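Local coordinates for delta-aminolevulinic acid dehydratase (Toxoplasma gondii ME49, PDB 3OBK), which catalyses the condensation of two molecules of 5-aminolevulinic acid to porphobilinogen, the pyrrole building block of heme and other tetrapyrroles, and forms an octamer, at residues L276-I279 with R280-S283; L208-S211 with C212-A215. One frame throughout, in Å; residues are numbered along the deposited sequence.

Contact 1: residues L276-I279 with R280-S283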
ATOM      1  N   LEU A 276      12.213 -15.851  -0.619  1.00  9.27           N
ATOM      2  CA  LEU A 276      13.150 -15.093   0.184  1.00  9.14           C
ATOM      3  C   LEU A 276      12.811 -13.616   0.127  1.00  9.66           C
ATOM      4  O   LEU A 276      12.684 -12.988   1.168  1.00 10.71           O
ATOM      5  CB  LEU A 276      14.591 -15.339  -0.297  1.00  8.50           C
ATOM      6  CG  LEU A 276      15.725 -14.650   0.434  1.00  8.46           C
ATOM      7  CD1 LEU A 276      15.840 -15.106   1.881  1.00  8.74           C
ATOM      8  CD2 LEU A 276      17.044 -14.913  -0.293  1.00  9.55           C
ATOM      9  N   ALA A 277      12.654 -13.059  -1.076  1.00 10.12           N
ATOM     10  CA  ALA A 277      12.367 -11.620  -1.221  1.00 10.10           C
ATOM     11  C   ALA A 277      11.029 -11.266  -0.620  1.00 10.20           C
ATOM     12  O   ALA A 277      10.881 -10.215  -0.017  1.00  9.54           O
ATOM     13  CB  ALA A 277      12.411 -11.173  -2.650  1.00  9.52           C
ATOM     14  N   LYS A 278      10.046 -12.137  -0.780  1.00 11.10           N
ATOM     15  CA  LYS A 278       8.703 -11.789  -0.319  1.00 11.90           C
ATOM     16  C   LYS A 278       8.676 -11.739   1.202  1.00 11.54           C
ATOM     17  O   LYS A 278       8.157 -10.790   1.772  1.00 10.75           O
ATOM     18  CB  LYS A 278       7.661 -12.739  -0.872  1.00 12.17           C
ATOM     19  CG  LYS A 278       6.240 -12.447  -0.395  1.00 16.63           C
ATOM     20  CD  LYS A 278       5.801 -10.950  -0.547  1.00 21.46           C
ATOM     21  CE  LYS A 278       4.907 -10.700  -1.774  1.00 24.59           C
ATOM     22  NZ  LYS A 278       5.029  -9.261  -2.253  1.00 28.17           N
ATOM     23  N   ILE A 279       9.296 -12.732   1.845  1.00 12.05           N
ATOM     24  CA  ILE A 279       9.359 -12.779   3.297  1.00 12.82           C
ATOM     25  C   ILE A 279      10.221 -11.654   3.830  1.00 13.94           C
ATOM     26  O   ILE A 279       9.918 -11.075   4.849  1.00 14.52           O
ATOM     27  CB  ILE A 279       9.846 -14.149   3.835  1.00 12.36           C
ATOM     28  CG1 ILE A 279       8.898 -15.260   3.357  1.00 13.32           C
ATOM     29  CG2 ILE A 279       9.901 -14.132   5.367  1.00 10.01           C
ATOM     30  CD1 ILE A 279       7.372 -14.959   3.526  1.00  9.23           C
ATOM     31  N   ARG A 280      11.282 -11.308   3.123  1.00 15.78           N
ATOM     32  CA  ARG A 280      12.075 -10.120   3.485  1.00 17.07           C
ATOM     33  C   ARG A 280      11.260  -8.844   3.532  1.00 17.81           C
ATOM     34  O   ARG A 280      11.481  -8.008   4.372  1.00 18.04           O
ATOM     35  CB  ARG A 280      13.197  -9.921   2.472  1.00 17.65           C
ATOM     36  CG  ARG A 280      14.081  -8.704   2.737  1.00 20.06           C
ATOM     37  CD  ARG A 280      14.452  -8.616   4.193  1.00 23.68           C
ATOM     38  NE  ARG A 280      15.839  -8.252   4.361  1.00 27.95           N
ATOM     39  CZ  ARG A 280      16.284  -7.022   4.620  1.00 33.49           C
ATOM     40  NH1 ARG A 280      15.443  -5.981   4.779  1.00 31.89           N
ATOM     41  NH2 ARG A 280      17.605  -6.854   4.762  1.00 36.24           N
ATOM     42  N   GLU A 281      10.346  -8.698   2.585  1.00 19.22           N
ATOM     43  CA  GLU A 281       9.542  -7.503   2.427  1.00 21.01           C
ATOM     44  C   GLU A 281       8.590  -7.378   3.604  1.00 21.16           C
ATOM     45  O   GLU A 281       8.376  -6.308   4.115  1.00 20.85           O
ATOM     46  CB  GLU A 281       8.777  -7.591   1.093  1.00 21.98           C
ATOM     47  CG  GLU A 281       7.872  -6.422   0.726  1.00 27.33           C
ATOM     48  CD  GLU A 281       7.268  -6.545  -0.702  1.00 35.41           C
ATOM     49  OE1 GLU A 281       7.133  -7.707  -1.207  1.00 38.96           O
ATOM     50  OE2 GLU A 281       6.912  -5.479  -1.307  1.00 37.89           O
ATOM     51  N   LYS A 282       8.059  -8.505   4.054  1.00 21.89           N
ATOM     52  CA  LYS A 282       7.023  -8.530   5.087  1.00 22.64           C
ATOM     53  C   LYS A 282       7.537  -8.771   6.529  1.00 22.42           C
ATOM     54  O   LYS A 282       6.906  -8.327   7.494  1.00 24.05           O
ATOM     55  CB  LYS A 282       5.915  -9.533   4.672  1.00 23.11           C
ATOM     56  CG  LYS A 282       4.757  -8.802   3.890  1.00 25.74           C
ATOM     57  CD  LYS A 282       4.215  -9.504   2.655  1.00 27.91           C
ATOM     58  CE  LYS A 282       3.812  -8.455   1.556  1.00 30.72           C
ATOM     59  NZ  LYS A 282       2.631  -7.531   1.852  1.00 30.70           N
ATOM     60  N   SER A 283       8.690  -9.409   6.690  1.00 20.85           N
ATOM     61  CA  SER A 283       9.186  -9.711   8.024  1.00 19.74           C
ATOM     62  C   SER A 283       9.940  -8.551   8.634  1.00 19.23           C
ATOM     63  O   SER A 283      10.474  -7.695   7.921  1.00 19.24           O
ATOM     64  CB  SER A 283      10.148 -10.881   7.972  1.00 19.64           C
ATOM     65  OG  SER A 283      10.441 -11.305   9.274  1.00 19.68           O
TER

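Contact 2: residues L208-S211 with C212-A215. With PBG (3-[5-(aminomethyl)-4-(carboxymethyl)-1H-pyrrol-3-yl]propanoic acid), chain L.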
ATOM      1  N   LEU A 208      17.052 -20.128  15.071  1.00 10.40           N
ATOM      2  CA  LEU A 208      16.985 -19.867  13.640  1.00 11.21           C
ATOM      3  C   LEU A 208      15.886 -20.777  13.056  1.00 11.71           C
ATOM      4  O   LEU A 208      16.067 -21.999  12.910  1.00 11.49           O
ATOM      5  CB  LEU A 208      18.346 -20.109  13.006  1.00 11.05           C
ATOM      6  CG  LEU A 208      18.620 -20.142  11.485  1.00 12.46           C
ATOM      7  CD1 LEU A 208      17.735 -19.248  10.648  1.00  9.32           C
ATOM      8  CD2 LEU A 208      20.122 -19.832  11.264  1.00 10.59           C
ATOM      9  N   ALA A 209      14.726 -20.189  12.778  1.00 12.17           N
ATOM     10  CA  ALA A 209      13.560 -20.991  12.391  1.00 12.60           C
ATOM     11  C   ALA A 209      13.613 -21.225  10.905  1.00 13.23           C
ATOM     12  O   ALA A 209      13.720 -20.279  10.131  1.00 13.98           O
ATOM     13  CB  ALA A 209      12.254 -20.280  12.794  1.00 11.82           C
ATOM     14  N   TYR A 210      13.571 -22.480  10.488  1.00 14.42           N
ATOM     15  CA  TYR A 210      13.351 -22.794   9.076  1.00 14.76           C
ATOM     16  C   TYR A 210      11.855 -22.637   8.847  1.00 14.90           C
ATOM     17  O   TYR A 210      11.123 -23.548   9.136  1.00 15.21           O
ATOM     18  CB  TYR A 210      13.771 -24.210   8.758  1.00 14.80           C
ATOM     19  CG  TYR A 210      15.241 -24.481   8.699  1.00 16.51           C
ATOM     20  CD1 TYR A 210      15.985 -24.609   9.837  1.00 19.23           C
ATOM     21  CD2 TYR A 210      15.872 -24.699   7.491  1.00 19.65           C
ATOM     22  CE1 TYR A 210      17.361 -24.909   9.781  1.00 21.71           C
ATOM     23  CE2 TYR A 210      17.235 -24.991   7.417  1.00 20.52           C
ATOM     24  CZ  TYR A 210      17.983 -25.096   8.566  1.00 22.32           C
ATOM     25  OH  TYR A 210      19.346 -25.409   8.487  1.00 22.00           O
ATOM     26  N   SER A 211      11.403 -21.468   8.379  1.00 15.52           N
ATOM     27  CA  SER A 211       9.962 -21.224   8.176  1.00 15.87           C
ATOM     28  C   SER A 211       9.470 -21.766   6.880  1.00 15.65           C
ATOM     29  O   SER A 211       8.438 -22.410   6.855  1.00 16.71           O
ATOM     30  CB  SER A 211       9.623 -19.742   8.148  1.00 15.93           C
ATOM     31  OG  SER A 211      10.096 -19.137   9.296  1.00 17.67           O
ATOM     32  N   CYS A 212      10.192 -21.456   5.810  1.00 14.72           N
ATOM     33  CA  CYS A 212       9.791 -21.826   4.470  1.00 14.79           C
ATOM     34  C   CYS A 212      10.806 -22.815   3.896  1.00 13.67           C
ATOM     35  O   CYS A 212      11.723 -22.448   3.186  1.00 13.25           O
ATOM     36  CB  CYS A 212       9.677 -20.564   3.607  1.00 15.12           C
ATOM     37  SG  CYS A 212       8.838 -19.197   4.471  1.00 17.48           S
ATOM     38  N   LYS A 213      10.652 -24.073   4.282  1.00 13.12           N
ATOM     39  CA  LYS A 213      11.527 -25.154   3.863  1.00 12.32           C
ATOM     40  C   LYS A 213      10.705 -26.062   2.969  1.00 11.74           C
ATOM     41  O   LYS A 213       9.682 -26.580   3.399  1.00 11.08           O
ATOM     42  CB  LYS A 213      12.036 -25.942   5.052  1.00 12.31           C
ATOM     43  CG  LYS A 213      12.769 -27.179   4.629  1.00 12.59           C
ATOM     44  CD  LYS A 213      13.477 -27.817   5.795  1.00 14.27           C
ATOM     45  CE  LYS A 213      14.323 -28.957   5.331  1.00 13.80           C
ATOM     46  NZ  LYS A 213      15.105 -29.476   6.423  1.00 14.74           N
ATOM     47  N   TYR A 214      11.154 -26.248   1.733  1.00 12.83           N
ATOM     48  CA  TYR A 214      10.337 -26.914   0.736  1.00 12.65           C
ATOM     49  C   TYR A 214      10.654 -28.408   0.606  1.00 12.45           C
ATOM     50  O   TYR A 214      11.754 -28.842   0.887  1.00 11.88           O
ATOM     51  CB  TYR A 214      10.461 -26.173  -0.594  1.00 12.46           C
ATOM     52  CG  TYR A 214       9.720 -24.847  -0.572  1.00 11.32           C
ATOM     53  CD1 TYR A 214      10.283 -23.709  -0.021  1.00 11.23           C
ATOM     54  CD2 TYR A 214       8.426 -24.755  -1.058  1.00 11.51           C
ATOM     55  CE1 TYR A 214       9.573 -22.489   0.018  1.00 10.68           C
ATOM     56  CE2 TYR A 214       7.724 -23.564  -1.037  1.00 11.00           C
ATOM     57  CZ  TYR A 214       8.301 -22.436  -0.491  1.00 10.50           C
ATOM     58  OH  TYR A 214       7.579 -21.279  -0.480  1.00 10.21           O
ATOM     59  N   ALA A 215       9.654 -29.190   0.224  1.00 12.87           N
ATOM     60  CA  ALA A 215       9.820 -30.632  -0.018  1.00 12.88           C
ATOM     61  C   ALA A 215      10.639 -30.839  -1.260  1.00 12.73           C
ATOM     62  O   ALA A 215      10.141 -31.270  -2.269  1.00 13.89           O
ATOM     63  CB  ALA A 215       8.441 -31.327  -0.147  1.00 12.28           C
TER
HETATM   64  CHA PBG L 360      17.323 -32.289   8.138  1.00 19.71           C
HETATM   65  C1A PBG L 360      18.115 -31.450   7.189  1.00 19.58           C
HETATM   66  C2A PBG L 360      18.187 -31.606   5.808  1.00 19.49           C
HETATM   67  C3A PBG L 360      19.029 -30.608   5.355  1.00 16.46           C
HETATM   68  C4A PBG L 360      19.369 -29.830   6.447  1.00 18.81           C
HETATM   69  NA  PBG L 360      18.830 -30.373   7.547  1.00 19.44           N
HETATM   70  C5A PBG L 360      17.638 -32.726   4.956  1.00 21.31           C
HETATM   71  C6A PBG L 360      16.180 -32.802   4.816  1.00 19.95           C
HETATM   72  O1A PBG L 360      15.494 -32.189   5.677  1.00 22.89           O
HETATM   73  O2A PBG L 360      15.671 -33.521   3.926  1.00 16.92           O
HETATM   74  C7A PBG L 360      19.468 -30.429   3.954  1.00 14.72           C
HETATM   75  C8A PBG L 360      20.597 -29.496   3.719  1.00 12.13           C
HETATM   76  C9A PBG L 360      21.253 -29.522   2.402  1.00  9.48           C
HETATM   77  O3A PBG L 360      22.400 -29.088   2.334  1.00 14.05           O
HETATM   78  O4A PBG L 360      20.844 -30.196   1.443  1.00  9.26           O
HETATM   79  N1  PBG L 360      16.239 -31.677   8.834  1.00 18.89           N

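Contact 1: residues L276-I279 with R280-S283
K278 and E281, one turn apart on the same helix, meet through a salt bridge in which K278 NZ lies 2.8 Å from E281 OE1. The two side chains reach it differently. E281 is extended beyond CG, whereas K278 leaves with CG anti to its backbone N (chi1 179°) and then bends at chi2 and chi3, which brings the ammonium back over the next turn. NZ meets OE1 on the syn side but 35° out of the carboxylate plane. K278 NZ also forms a salt bridge with E281 OE1 of a neighbouring subunit, so the pair belongs to the octamer interface as well as to the helix. K282 runs alongside K278, pointing the same way, with methylenes touching at 3.8 Å between K282 CE and K278 CD. This is the last part of helix 273-282, the crossover of a beta-alpha-beta unit of the TIM barrel between strands 263-267 and 287-291. Successive i to i+4 bonds end with S283 N on I279 O at 2.8 Å, just where S283 departs from helical backbone angles; S283 OG bonds onward to L285 N. On the inner side I279 directs CG2 to S283 CB at 4.2 Å and packs against M287 and A253.

Contact 2: residues L208-S211 with C212-A215
Y210 and K213 project to the same side of a bent strand, and the lysine passes the ring obliquely, with K213 CD 4.3 Å from Y210 CD2. Beyond that point K213 NZ stands 5.4 Å from the centroid of the Y210 ring and 27° off the ring normal, at most a weak cation-pi attraction. K213 is straight throughout: with chi1 171° the side chain starts out trans to the main-chain nitrogen, and every later torsion is near 180°, which carries NZ the full length of the chain into the pocket. Between the two long side chains the backbone turns a corner at C212, near the end of strand 206-213 of the TIM barrel, and S211 and C212 face the other way. Their side chains pack together, S211 CB lying 3.8 Å from C212 SG; S211 OG bonds to D256, while C212 rests on V275 of helix 273-282. K267 NZ lies close to K213 NZ; the two lysines probably correspond to the pair that forms Schiff bases with substrate in this family. K213 NZ donates to the acetate-arm carboxylate of porphobilinogen, 2.8 Å from PBG O1A, and also to S183 O, and these two bonds fix where the amine stands beside the bound product.

Overall arrangement
Contact 1 lies toward the outside of the barrel, with its centre about 17 Å from that of the chain; contact 2 is buried, about 10 Å from it, and sends K213 into the product pocket. They belong to different elements, helix 273-282 and strand 206-213, yet meet directly: I279 CG1 packs on C212 SG at 4.1 Å, so the inward face of the helix covers the back of the bent strand. Their chemistry follows their place. The helix offsets charge within itself and across to a neighbouring subunit, whereas the strand, touched by no other protein chain, directs its lysine inward to a bound ligand.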